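Local structure of U4/U6 snRNA-associated-splicing factor PRP24 (Saccharomyces cerevisiae, 4N0T) at residues Y20-N23 with K24-Y28; A212-E216 with H217-N221; C297-L300 with Q301-H305; E229-D232 with S233-A237. The protein binds U6 snRNA, takes part in annealing it to U4 snRNA, and acts as a recycling factor of the spliceosome. One frame throughout, in Å; residues are numbered along the deposited sequence.

Contact 1: residues Y20-N23 with K24-Y28; sequences YNQN and KVYKY
Asn21 precedes the first turn of helix 22-29, and its carbonyl O accepts from Val25 N at 3.0 Å, while Gln22 O and Asn23 O accept from Tyr26 N and Lys27 N. Asn21 is the N-cap residue. Its CG sits between the backbone N and the carbonyl carbon (chi1 59°), which turns OD1 back to Lys24 N. That capping bond from Lys24 N to Asn21 OD1 is 2.7 Å long and nearly in line with the side-chain C=O (176°). Tyr20, just before the cap, lays its ring against the same turn. Lys24 CB stands over one face, 3.7 Å from the Tyr20 ring centroid, a CH-pi contact. At the ring edge, in plane, Val25 CG2 comes within 4.0 Å of Tyr20 CD2. A water joins Tyr20 OH to Lys24 O, to which it donates. Without the ring of Tyr20, as with an alanine here, Lys24 CB and Val25 CG2 would probably lose their aromatic neighbour and the water its phenol partner. One turn on, Lys27 bends at its last torsion so that NZ reaches Asn23 OD1 at 3.0 Å, in the carbonyl plane on a lone pair. Val25 and Tyr26 also touch strand 35-42 of this RNA recognition motif. The helix start is thus held in two ways: Asn21 satisfies a first-turn amide, and the Tyr20 ring covers the apolar part of Lys24.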
loop_
_atom_site.group_PDB
_atom_site.type_symbol
_atom_site.label_atom_id
_atom_site.label_comp_id
_atom_site.label_asym_id
_atom_site.label_seq_id
_atom_site.Cartn_x
_atom_site.Cartn_y
_atom_site.Cartn_z
ATOM N N TYR A 20 4.252 23.478 24.269
ATOM C CA TYR A 20 4.365 22.050 24.537
ATOM C C TYR A 20 4.770 21.231 23.313
ATOM O O TYR A 20 4.102 21.240 22.272
ATOM C CB TYR A 20 3.098 21.499 25.207
ATOM C CG TYR A 20 3.343 21.147 26.657
ATOM C CD1 TYR A 20 3.732 22.124 27.563
ATOM C CD2 TYR A 20 3.210 19.842 27.115
ATOM C CE1 TYR A 20 3.974 21.820 28.884
ATOM C CE2 TYR A 20 3.451 19.525 28.446
ATOM C CZ TYR A 20 3.837 20.525 29.321
ATOM O OH TYR A 20 4.081 20.247 30.647
ATOM N N ASN A 21 5.891 20.535 23.448
ATOM C CA ASN A 21 6.366 19.635 22.411
ATOM C C ASN A 21 6.149 18.179 22.798
ATOM O O ASN A 21 5.726 17.870 23.915
ATOM C CB ASN A 21 7.849 19.899 22.088
ATOM C CG ASN A 21 8.762 19.741 23.299
ATOM O OD1 ASN A 21 8.510 18.932 24.194
ATOM N ND2 ASN A 21 9.843 20.515 23.320
ATOM N N GLN A 22 6.456 17.295 21.862
ATOM C CA GLN A 22 6.357 15.858 22.058
ATOM C C GLN A 22 7.075 15.391 23.336
ATOM O O GLN A 22 6.555 14.560 24.090
ATOM C CB GLN A 22 6.957 15.197 20.824
ATOM C CG GLN A 22 6.871 13.713 20.751
ATOM C CD GLN A 22 7.447 13.217 19.449
ATOM O OE1 GLN A 22 8.205 13.930 18.789
ATOM N NE2 GLN A 22 7.086 12.004 19.062
ATOM N N ASN A 23 8.260 15.942 23.584
ATOM C CA ASN A 23 9.036 15.578 24.764
ATOM C C ASN A 23 8.331 15.931 26.071
ATOM O O ASN A 23 8.288 15.117 27.003
ATOM C CB ASN A 23 10.412 16.250 24.724
ATOM C CG ASN A 23 11.182 16.081 26.023
ATOM O OD1 ASN A 23 11.283 14.978 26.566
ATOM N ND2 ASN A 23 11.721 17.181 26.536
ATOM N N LYS A 24 7.784 17.142 26.142
ATOM C CA LYS A 24 7.104 17.593 27.353
ATOM C C LYS A 24 5.832 16.789 27.579
ATOM O O LYS A 24 5.434 16.546 28.720
ATOM C CB LYS A 24 6.770 19.078 27.262
ATOM C CG LYS A 24 7.989 19.983 27.247
ATOM C CD LYS A 24 7.575 21.443 27.280
ATOM C CE LYS A 24 8.782 22.360 27.199
ATOM N NZ LYS A 24 8.357 23.779 27.037
ATOM N N VAL A 25 5.194 16.383 26.485
ATOM C CA VAL A 25 4.011 15.535 26.578
ATOM C C VAL A 25 4.366 14.193 27.213
ATOM O O VAL A 25 3.676 13.744 28.132
ATOM C CB VAL A 25 3.336 15.361 25.208
ATOM C CG1 VAL A 25 2.240 14.311 25.276
ATOM C CG2 VAL A 25 2.772 16.703 24.747
ATOM N N TYR A 26 5.453 13.576 26.742
ATOM C CA TYR A 26 5.984 12.342 27.336
ATOM C C TYR A 26 6.194 12.472 28.833
ATOM O O TYR A 26 5.650 11.693 29.611
ATOM C CB TYR A 26 7.330 11.971 26.706
ATOM C CG TYR A 26 7.240 10.949 25.608
ATOM C CD1 TYR A 26 7.087 9.600 25.899
ATOM C CD2 TYR A 26 7.323 11.331 24.275
ATOM C CE1 TYR A 26 7.003 8.660 24.888
ATOM C CE2 TYR A 26 7.246 10.404 23.260
ATOM C CZ TYR A 26 7.084 9.070 23.570
ATOM O OH TYR A 26 7.002 8.148 22.551
ATOM N N LYS A 27 6.993 13.458 29.230
ATOM C CA LYS A 27 7.311 13.665 30.637
ATOM C C LYS A 27 6.067 13.866 31.489
ATOM O O LYS A 27 6.004 13.385 32.623
ATOM C CB LYS A 27 8.269 14.848 30.811
ATOM C CG LYS A 27 9.731 14.499 30.536
ATOM C CD LYS A 27 10.659 15.698 30.749
ATOM C CE LYS A 27 12.129 15.287 30.673
ATOM N NZ LYS A 27 12.488 14.747 29.330
ATOM N N TYR A 28 5.077 14.571 30.949
ATOM C CA TYR A 28 3.848 14.813 31.698
ATOM C C TYR A 28 3.055 13.519 31.912
ATOM O O TYR A 28 2.460 13.322 32.972
ATOM C CB TYR A 28 2.963 15.869 31.020
ATOM C CG TYR A 28 1.769 16.256 31.869
ATOM C CD1 TYR A 28 1.879 17.236 32.845
ATOM C CD2 TYR A 28 0.537 15.628 31.710
ATOM C CE1 TYR A 28 0.797 17.591 33.633
ATOM C CE2 TYR A 28 -0.553 15.977 32.500
ATOM C CZ TYR A 28 -0.410 16.960 33.457
ATOM O OH TYR A 28 -1.480 17.311 34.242
HETATM O O HOH W 1 6.198 18.114 30.840
HETATM O O HOH W 2 6.158 9.038 19.638
#

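Contact 2: residues A212-E216 with H217-N221; sequences AGQKE and HSFNN. With nucleotides of chain B.
Gly213 O takes two hydrogen bonds from His217, one from the backbone N at 3.0 Å and one from ring ND1 at 2.8 Å. With His217 CG anti to its own carbonyl carbon (chi1 -70°), ND1 lies in the Gly213 carbonyl plane on a lone pair, whereas the backbone N approaches from above that plane. Ser218 N to Lys215 O closes a type I beta turn. Phe219 N gives a nearly straight bond (177°) to Gln214 O, 3.0 Å away. Gln214 OE1 accepts from Cys223 N and its NE2 donates to Pro211 O.

Beyond the turn the partners are RNA. Asn220 N and Asn221 N each donate to A11 of chain B, to OP2 and OP1 respectively. Asn221 ND2 reaches N7 of the A11 base of chain B at 3.1 Å, and Asn220 ND2 bonds O2' of G10 of chain B. C5' of A11 of chain B sits over the centre of one Phe219 ring face, and Gly213 O lies over the other. Replacing Phe219 by an alanine would probably take away the surface on which that C5' rests and leave Gln214 CB without its ring neighbour. The loop thus spends its early carbonyls on its own fold and offers amide N-H groups to the phosphate.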
loop_
_atom_site.group_PDB
_atom_site.type_symbol
_atom_site.label_atom_id
_atom_site.label_comp_id
_atom_site.label_asym_id
_atom_site.label_seq_id
_atom_site.Cartn_x
_atom_site.Cartn_y
_atom_site.Cartn_z
ATOM N N ALA A 212 -7.928 -10.934 -24.485
ATOM C CA ALA A 212 -8.140 -10.669 -25.910
ATOM C C ALA A 212 -6.885 -10.912 -26.747
ATOM O O ALA A 212 -5.767 -10.899 -26.221
ATOM C CB ALA A 212 -8.641 -9.240 -26.119
ATOM N N GLY A 213 -7.069 -11.134 -28.047
ATOM C CA GLY A 213 -5.943 -11.211 -28.966
ATOM C C GLY A 213 -5.417 -12.612 -29.243
ATOM O O GLY A 213 -4.530 -12.791 -30.080
ATOM N N GLN A 214 -5.958 -13.613 -28.552
ATOM C CA GLN A 214 -5.414 -14.969 -28.645
ATOM C C GLN A 214 -5.771 -15.708 -29.937
ATOM O O GLN A 214 -4.940 -16.426 -30.503
ATOM C CB GLN A 214 -5.836 -15.792 -27.426
ATOM C CG GLN A 214 -5.439 -15.151 -26.088
ATOM C CD GLN A 214 -5.672 -16.087 -24.907
ATOM O OE1 GLN A 214 -4.858 -16.986 -24.644
ATOM N NE2 GLN A 214 -6.788 -15.889 -24.194
ATOM N N LYS A 215 -7.010 -15.555 -30.392
ATOM C CA LYS A 215 -7.425 -16.173 -31.646
ATOM C C LYS A 215 -6.866 -15.355 -32.788
ATOM O O LYS A 215 -6.406 -15.880 -33.804
ATOM C CB LYS A 215 -8.945 -16.188 -31.745
ATOM C CG LYS A 215 -9.607 -17.261 -30.917
ATOM C CD LYS A 215 -11.110 -17.090 -30.947
ATOM C CE LYS A 215 -11.784 -18.272 -30.311
ATOM N NZ LYS A 215 -13.260 -18.100 -30.221
ATOM N N GLU A 216 -6.912 -14.048 -32.586
ATOM C CA GLU A 216 -6.545 -13.069 -33.590
ATOM C C GLU A 216 -5.057 -13.197 -33.948
ATOM O O GLU A 216 -4.662 -12.973 -35.092
ATOM C CB GLU A 216 -6.912 -11.667 -33.075
ATOM C CG GLU A 216 -8.418 -11.481 -32.683
ATOM C CD GLU A 216 -8.844 -12.198 -31.378
ATOM O OE1 GLU A 216 -7.982 -12.773 -30.687
ATOM O OE2 GLU A 216 -10.052 -12.199 -31.038
ATOM N N HIS A 217 -4.245 -13.600 -32.974
ATOM C CA HIS A 217 -2.825 -13.858 -33.209
ATOM C C HIS A 217 -2.494 -15.347 -33.377
ATOM O O HIS A 217 -1.319 -15.724 -33.349
ATOM C CB HIS A 217 -1.981 -13.275 -32.075
ATOM C CG HIS A 217 -1.938 -11.778 -32.055
ATOM N ND1 HIS A 217 -3.034 -11.006 -31.719
ATOM C CD2 HIS A 217 -0.936 -10.915 -32.325
ATOM C CE1 HIS A 217 -2.700 -9.730 -31.786
ATOM N NE2 HIS A 217 -1.436 -9.643 -32.152
ATOM N N SER A 218 -3.519 -16.182 -33.541
ATOM C CA SER A 218 -3.331 -17.624 -33.749
ATOM C C SER A 218 -2.370 -18.296 -32.753
ATOM O O SER A 218 -1.439 -19.006 -33.153
ATOM C CB SER A 218 -2.872 -17.906 -35.184
ATOM O OG SER A 218 -3.940 -17.749 -36.096
ATOM N N PHE A 219 -2.594 -18.082 -31.460
ATOM C CA PHE A 219 -1.717 -18.682 -30.465
ATOM C C PHE A 219 -1.839 -20.195 -30.501
ATOM O O PHE A 219 -2.928 -20.736 -30.720
ATOM C CB PHE A 219 -2.080 -18.209 -29.059
ATOM C CG PHE A 219 -1.619 -16.815 -28.738
ATOM C CD1 PHE A 219 -0.762 -16.123 -29.590
ATOM C CD2 PHE A 219 -2.043 -16.197 -27.573
ATOM C CE1 PHE A 219 -0.348 -14.829 -29.282
ATOM C CE2 PHE A 219 -1.634 -14.911 -27.255
ATOM C CZ PHE A 219 -0.778 -14.225 -28.109
ATOM N N ASN A 220 -0.728 -20.878 -30.245
ATOM C CA ASN A 220 -0.760 -22.323 -30.064
ATOM C C ASN A 220 -1.533 -22.708 -28.807
ATOM O O ASN A 220 -2.371 -23.607 -28.831
ATOM C CB ASN A 220 0.662 -22.864 -29.973
ATOM C CG ASN A 220 1.428 -22.679 -31.266
ATOM O OD1 ASN A 220 0.856 -22.803 -32.356
ATOM N ND2 ASN A 220 2.720 -22.370 -31.158
ATOM N N ASN A 221 -1.233 -22.015 -27.710
ATOM C CA ASN A 221 -1.889 -22.261 -26.431
ATOM C C ASN A 221 -2.623 -21.013 -26.007
ATOM O O ASN A 221 -2.086 -19.910 -26.135
ATOM C CB ASN A 221 -0.857 -22.616 -25.357
ATOM C CG ASN A 221 -0.139 -23.905 -25.657
ATOM O OD1 ASN A 221 -0.742 -24.856 -26.170
ATOM N ND2 ASN A 221 1.148 -23.959 -25.341
ATOM P P A B 11 1.933 -19.538 -28.309
ATOM O OP1 A B 11 1.178 -20.532 -27.500
ATOM O OP2 A B 11 1.324 -19.033 -29.560
ATOM O "O5'" A B 11 2.367 -18.313 -27.391
ATOM C "C5'" A B 11 1.458 -17.271 -27.058
ATOM C "C4'" A B 11 1.778 -16.686 -25.702
ATOM O "O4'" A B 11 1.369 -17.632 -24.681
ATOM C "C3'" A B 11 3.256 -16.394 -25.438
ATOM O "O3'" A B 11 3.358 -15.289 -24.542
ATOM C "C2'" A B 11 3.714 -17.642 -24.694
ATOM O "O2'" A B 11 4.834 -17.425 -23.863
ATOM C "C1'" A B 11 2.474 -17.967 -23.870
ATOM N N9 A B 11 2.296 -19.365 -23.470
ATOM C C8 A B 11 1.842 -20.403 -24.242
ATOM N N7 A B 11 1.716 -21.523 -23.571
ATOM C C5 A B 11 2.075 -21.197 -22.276
ATOM C C6 A B 11 2.140 -21.952 -21.092
ATOM N N6 A B 11 1.814 -23.245 -21.018
ATOM N N1 A B 11 2.540 -21.325 -19.963
ATOM C C2 A B 11 2.857 -20.023 -20.040
ATOM N N3 A B 11 2.828 -19.201 -21.092
ATOM C C4 A B 11 2.423 -19.864 -22.195
ATOM P P A B 12 3.255 -13.780 -25.077
ATOM O OP1 A B 12 3.671 -13.724 -26.498
ATOM O OP2 A B 12 3.977 -12.961 -24.065
ATOM O "O5'" A B 12 1.695 -13.445 -25.044
ATOM C "C5'" A B 12 1.001 -13.318 -23.811
ATOM C "C4'" A B 12 -0.451 -13.694 -23.970
ATOM O "O4'" A B 12 -0.543 -15.104 -24.267
ATOM C "C3'" A B 12 -1.336 -13.509 -22.746
ATOM O "O3'" A B 12 -1.803 -12.176 -22.630
ATOM C "C2'" A B 12 -2.470 -14.502 -22.988
ATOM O "O2'" A B 12 -3.465 -13.913 -23.814
ATOM C "C1'" A B 12 -1.761 -15.620 -23.772
ATOM N N9 A B 12 -1.486 -16.828 -22.967
ATOM C C8 A B 12 -1.738 -18.123 -23.365
ATOM N N7 A B 12 -1.393 -19.025 -22.481
ATOM C C5 A B 12 -0.886 -18.277 -21.426
ATOM C C6 A B 12 -0.361 -18.662 -20.186
ATOM N N6 A B 12 -0.274 -19.931 -19.781
ATOM N N1 A B 12 0.069 -17.683 -19.353
ATOM C C2 A B 12 -0.020 -16.422 -19.763
ATOM N N3 A B 12 -0.494 -15.936 -20.905
ATOM C C4 A B 12 -0.920 -16.929 -21.713
ATOM P P G B 10 7.134 -17.407 -26.734
ATOM O OP1 G B 10 6.687 -16.497 -27.819
ATOM O OP2 G B 10 7.011 -17.019 -25.310
ATOM O "O5'" G B 10 6.356 -18.777 -26.976
ATOM C "C5'" G B 10 6.370 -19.404 -28.252
ATOM C "C4'" G B 10 5.638 -20.716 -28.210
ATOM O "O4'" G B 10 6.296 -21.620 -27.291
ATOM C "C3'" G B 10 4.215 -20.640 -27.690
ATOM O "O3'" G B 10 3.317 -20.239 -28.698
ATOM C "C2'" G B 10 3.965 -22.056 -27.194
ATOM O "O2'" G B 10 3.697 -22.924 -28.288
ATOM C "C1'" G B 10 5.335 -22.423 -26.637
ATOM N N9 G B 10 5.457 -22.209 -25.186
ATOM C C8 G B 10 6.078 -21.176 -24.527
ATOM N N7 G B 10 6.025 -21.309 -23.224
ATOM C C5 G B 10 5.357 -22.508 -23.020
ATOM C C6 G B 10 5.012 -23.185 -21.826
ATOM O O6 G B 10 5.238 -22.846 -20.657
ATOM N N1 G B 10 4.320 -24.357 -22.079
ATOM C C2 G B 10 4.018 -24.834 -23.331
ATOM N N2 G B 10 3.337 -25.992 -23.388
ATOM N N3 G B 10 4.330 -24.214 -24.453
ATOM C C4 G B 10 5.000 -23.069 -24.221
#

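Contact 3: residues C297-L300 with Q301-H305; sequences CQFL and QEEIH
The Phe299 ring carries Ile304 CG1 over one face, a CH-pi contact 4.2 Å from the centroid and offset toward the rim. Ile304 CD1 reaches Phe299 CZ at 3.8 Å. The two side chains meet at a slant. CB and CG of Glu303 come near Phe299 CD1, and Phe345 packs edge-to-face with the ring. The ring is swung there by CG standing anti to the backbone N (chi1 161°).

The amide plane of Gln298 and the carboxylate plane of Glu302 are 26° apart. Glu302 OE2 lies 3.3 Å from Gln298 CG, so the carboxylate meets the aliphatic part of the glutamine. In the pair one residue earlier, Gln301 OE1 approaches Cys297 SG at 3.4 Å.

Gln301 N and Glu302 N bond to Cys297 O and Gln298 O. Phe299 O takes Glu303 N at 3.0 Å and, weakly, Ile304 N. His305 then leaves helical geometry with positive phi.

In the occluded RNA recognition motif, Phe299, Leu300 and Ile304 lean on Leu340 of helix 330-340. Leu300 and Cys297 touch Ile314 of strand 311-317. This end of helix 293-302 therefore packs on strand 311-317 and against helix 330-340.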
loop_
_atom_site.group_PDB
_atom_site.type_symbol
_atom_site.label_atom_id
_atom_site.label_comp_id
_atom_site.label_asym_id
_atom_site.label_seq_id
_atom_site.Cartn_x
_atom_site.Cartn_y
_atom_site.Cartn_z
ATOM N N CYS A 297 9.508 7.103 -9.164
ATOM C CA CYS A 297 9.441 7.594 -10.541
ATOM C C CYS A 297 9.331 9.122 -10.556
ATOM O O CYS A 297 10.014 9.817 -11.327
ATOM C CB CYS A 297 8.239 6.968 -11.251
ATOM S SG CYS A 297 8.142 7.334 -13.020
ATOM N N GLN A 298 8.481 9.643 -9.685
ATOM C CA GLN A 298 8.281 11.084 -9.576
ATOM C C GLN A 298 9.582 11.792 -9.186
ATOM O O GLN A 298 9.945 12.821 -9.772
ATOM C CB GLN A 298 7.177 11.371 -8.563
ATOM C CG GLN A 298 6.980 12.829 -8.241
ATOM C CD GLN A 298 5.901 13.035 -7.200
ATOM O OE1 GLN A 298 4.716 13.136 -7.527
ATOM N NE2 GLN A 298 6.303 13.088 -5.935
ATOM N N PHE A 299 10.292 11.214 -8.217
ATOM C CA PHE A 299 11.602 11.711 -7.813
ATOM C C PHE A 299 12.598 11.715 -8.968
ATOM O O PHE A 299 13.308 12.697 -9.165
ATOM C CB PHE A 299 12.120 10.877 -6.643
ATOM C CG PHE A 299 13.603 10.975 -6.411
ATOM C CD1 PHE A 299 14.162 12.104 -5.813
ATOM C CD2 PHE A 299 14.434 9.904 -6.727
ATOM C CE1 PHE A 299 15.531 12.172 -5.572
ATOM C CE2 PHE A 299 15.803 9.967 -6.490
ATOM C CZ PHE A 299 16.351 11.106 -5.913
ATOM N N LEU A 300 12.659 10.631 -9.739
ATOM C CA LEU A 300 13.601 10.576 -10.856
ATOM C C LEU A 300 13.290 11.617 -11.928
ATOM O O LEU A 300 14.206 12.185 -12.540
ATOM C CB LEU A 300 13.612 9.188 -11.490
ATOM C CG LEU A 300 14.127 8.068 -10.592
ATOM C CD1 LEU A 300 14.014 6.722 -11.306
ATOM C CD2 LEU A 300 15.563 8.328 -10.181
ATOM N N GLN A 301 12.002 11.854 -12.169
ATOM C CA GLN A 301 11.593 12.811 -13.193
ATOM C C GLN A 301 11.743 14.258 -12.742
ATOM O O GLN A 301 12.272 15.085 -13.490
ATOM C CB GLN A 301 10.146 12.554 -13.621
ATOM C CG GLN A 301 9.955 11.266 -14.405
ATOM C CD GLN A 301 8.495 10.860 -14.489
ATOM O OE1 GLN A 301 8.141 9.912 -15.186
ATOM N NE2 GLN A 301 7.643 11.569 -13.759
ATOM N N GLU A 302 11.285 14.564 -11.529
ATOM C CA GLU A 302 11.211 15.950 -11.059
ATOM C C GLU A 302 12.507 16.468 -10.448
ATOM O O GLU A 302 12.832 17.649 -10.586
ATOM C CB GLU A 302 10.066 16.123 -10.054
ATOM C CG GLU A 302 8.687 15.826 -10.633
ATOM C CD GLU A 302 7.572 16.017 -9.622
ATOM O OE1 GLU A 302 7.841 16.552 -8.521
ATOM O OE2 GLU A 302 6.424 15.632 -9.930
ATOM N N GLU A 303 13.239 15.595 -9.763
ATOM C CA GLU A 303 14.463 16.006 -9.085
ATOM C C GLU A 303 15.721 15.692 -9.897
ATOM O O GLU A 303 16.679 16.466 -9.888
ATOM C CB GLU A 303 14.558 15.372 -7.692
ATOM C CG GLU A 303 13.414 15.737 -6.760
ATOM C CD GLU A 303 13.340 17.229 -6.475
ATOM O OE1 GLU A 303 14.407 17.877 -6.367
ATOM O OE2 GLU A 303 12.208 17.754 -6.357
ATOM N N ILE A 304 15.724 14.564 -10.601
ATOM C CA ILE A 304 16.915 14.144 -11.328
ATOM C C ILE A 304 16.796 14.512 -12.814
ATOM O O ILE A 304 17.772 14.433 -13.567
ATOM C CB ILE A 304 17.169 12.632 -11.131
ATOM C CG1 ILE A 304 17.074 12.284 -9.643
ATOM C CG2 ILE A 304 18.518 12.207 -11.690
ATOM C CD1 ILE A 304 18.109 13.001 -8.749
ATOM N N HIS A 305 15.593 14.924 -13.217
ATOM C CA HIS A 305 15.319 15.399 -14.578
ATOM C C HIS A 305 15.514 14.316 -15.633
ATOM O O HIS A 305 15.931 14.578 -16.764
ATOM C CB HIS A 305 16.111 16.678 -14.882
ATOM C CG HIS A 305 15.841 17.778 -13.905
ATOM N ND1 HIS A 305 16.739 18.141 -12.924
ATOM C CD2 HIS A 305 14.750 18.562 -13.727
ATOM C CE1 HIS A 305 16.222 19.115 -12.196
ATOM N NE2 HIS A 305 15.018 19.392 -12.664
#

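Contact 4: residues E229-D232 with S233-A237; sequences ENKD and SAERA
Asp232 and Arg236 form a side-on salt bridge on the first turns of helix 231-237, the second helix of this RNA recognition motif. The two side chains cross at a slant, with carboxylate and guanidinium planes 40° apart. Both Arg236 nitrogens, NE and NH2, reach the single oxygen OD2. They come from the same face of the carboxylate, above its plane. The oxygen lies in the guanidinium plane, so the arginine uses its edge. Arg236 NE to Asp232 OD2 is the shorter bond, at 2.8 Å; Arg236 NH2 to the same oxygen is 3.2 Å. The arginine chain bends at chi3 (-70°) to turn this edge back toward Asp232. Arg236 NH2 also has a weak bond to Phe202 O.

Asn230 is the N-cap residue. With chi1 at 64°, its CG is held between the backbone N and the carbonyl carbon. This points Asn230 OD1 at Ser233 N, 3.2 Å away, a capping bond with the donor tilted from the amide plane. Asn230 O also accepts weakly from Ser233 N and Ala234 N. Ser233 OG bonds to Phe202 O, while Ser233 and Ala234 touch Phe228 of strand 222-228. Through Ser233 and Ala234 this side of the helix meets the sheet.

Lys231 and Glu235 also cross at a slant. Lys231 NZ and Glu235 OE1 are 4.8 Å apart, so the charged ends are not in contact. What meets is the aliphatic part of the lysine: Lys231 CD lies 3.6 Å from Glu235 OE1.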
loop_
_atom_site.group_PDB
_atom_site.type_symbol
_atom_site.label_atom_id
_atom_site.label_comp_id
_atom_site.label_asym_id
_atom_site.label_seq_id
_atom_site.Cartn_x
_atom_site.Cartn_y
_atom_site.Cartn_z
ATOM N N GLU A 229 -19.226 -19.194 -8.132
ATOM C CA GLU A 229 -19.892 -18.507 -7.022
ATOM C C GLU A 229 -19.355 -18.947 -5.676
ATOM O O GLU A 229 -19.332 -18.154 -4.733
ATOM C CB GLU A 229 -21.404 -18.736 -7.057
ATOM C CG GLU A 229 -22.159 -17.786 -7.969
ATOM C CD GLU A 229 -23.656 -18.019 -7.916
ATOM O OE1 GLU A 229 -24.113 -18.727 -6.987
ATOM O OE2 GLU A 229 -24.369 -17.505 -8.805
ATOM N N ASN A 230 -18.939 -20.206 -5.560
ATOM C CA ASN A 230 -18.325 -20.634 -4.304
ATOM C C ASN A 230 -17.041 -21.446 -4.444
ATOM O O ASN A 230 -16.799 -22.118 -5.462
ATOM C CB ASN A 230 -19.336 -21.338 -3.388
ATOM C CG ASN A 230 -19.864 -22.614 -3.984
ATOM O OD1 ASN A 230 -19.148 -23.613 -4.058
ATOM N ND2 ASN A 230 -21.128 -22.598 -4.404
ATOM N N LYS A 231 -16.219 -21.378 -3.405
ATOM C CA LYS A 231 -14.889 -21.962 -3.431
ATOM C C LYS A 231 -14.886 -23.477 -3.616
ATOM O O LYS A 231 -13.995 -24.028 -4.261
ATOM C CB LYS A 231 -14.127 -21.587 -2.153
ATOM C CG LYS A 231 -12.650 -21.901 -2.233
ATOM C CD LYS A 231 -12.119 -22.436 -0.917
ATOM C CE LYS A 231 -12.163 -21.389 0.174
ATOM N NZ LYS A 231 -11.085 -21.634 1.184
ATOM N N ASP A 232 -15.875 -24.161 -3.052
ATOM C CA ASP A 232 -15.920 -25.613 -3.188
ATOM C C ASP A 232 -16.059 -26.042 -4.652
ATOM O O ASP A 232 -15.443 -27.021 -5.069
ATOM C CB ASP A 232 -17.047 -26.218 -2.341
ATOM C CG ASP A 232 -17.251 -27.700 -2.620
ATOM O OD1 ASP A 232 -16.383 -28.510 -2.227
ATOM O OD2 ASP A 232 -18.276 -28.055 -3.247
ATOM N N SER A 233 -16.856 -25.315 -5.430
ATOM C CA SER A 233 -16.998 -25.650 -6.851
ATOM C C SER A 233 -15.674 -25.455 -7.587
ATOM O O SER A 233 -15.269 -26.281 -8.390
ATOM C CB SER A 233 -18.089 -24.801 -7.502
ATOM O OG SER A 233 -19.339 -25.056 -6.880
ATOM N N ALA A 234 -14.994 -24.343 -7.313
ATOM C CA ALA A 234 -13.713 -24.128 -7.963
ATOM C C ALA A 234 -12.709 -25.225 -7.601
ATOM O O ALA A 234 -11.967 -25.696 -8.467
ATOM C CB ALA A 234 -13.164 -22.741 -7.600
ATOM N N GLU A 235 -12.709 -25.652 -6.336
ATOM C CA GLU A 235 -11.785 -26.689 -5.883
ATOM C C GLU A 235 -12.024 -27.992 -6.623
ATOM O O GLU A 235 -11.086 -28.647 -7.089
ATOM C CB GLU A 235 -11.961 -26.960 -4.387
ATOM C CG GLU A 235 -11.138 -26.088 -3.474
ATOM C CD GLU A 235 -11.123 -26.614 -2.049
ATOM O OE1 GLU A 235 -10.934 -25.799 -1.118
ATOM O OE2 GLU A 235 -11.294 -27.843 -1.865
ATOM N N ARG A 236 -13.288 -28.374 -6.706
ATOM C CA ARG A 236 -13.635 -29.618 -7.385
ATOM C C ARG A 236 -13.383 -29.515 -8.888
ATOM O O ARG A 236 -13.035 -30.508 -9.526
ATOM C CB ARG A 236 -15.081 -30.027 -7.052
ATOM C CG ARG A 236 -15.223 -30.475 -5.594
ATOM C CD ARG A 236 -16.600 -31.031 -5.243
ATOM N NE ARG A 236 -17.623 -29.993 -5.226
ATOM C CZ ARG A 236 -18.500 -29.806 -6.203
ATOM N NH1 ARG A 236 -18.478 -30.598 -7.267
ATOM N NH2 ARG A 236 -19.395 -28.835 -6.118
ATOM N N ALA A 237 -13.517 -28.312 -9.448
ATOM C CA ALA A 237 -13.230 -28.115 -10.873
ATOM C C ALA A 237 -11.749 -28.383 -11.208
ATOM O O ALA A 237 -11.396 -28.610 -12.371
ATOM C CB ALA A 237 -13.644 -26.699 -11.314
#

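How the contacts relate
From the N terminus, contact 1 comes first, in RRM 1, where helix 22-29 starts and meets strand 35-42. RRM 3 follows with contact 2, which closes a turn within the loop joining strands 205-209 and 222-228. Contact 4 comes next, where helix 231-237 packs on strand 222-228. Contact 3 is last, in the occluded motif, and joins helix 293-302 to helix 330-340 and strand 311-317. All four are local and run in series, so none nests or crosses another. Contacts 2 and 4 share a motif, yet their nearest atoms are about 18 Å apart. Contacts 1 and 2 lie on opposite sides of the chain's centre, with centres about 66 Å apart.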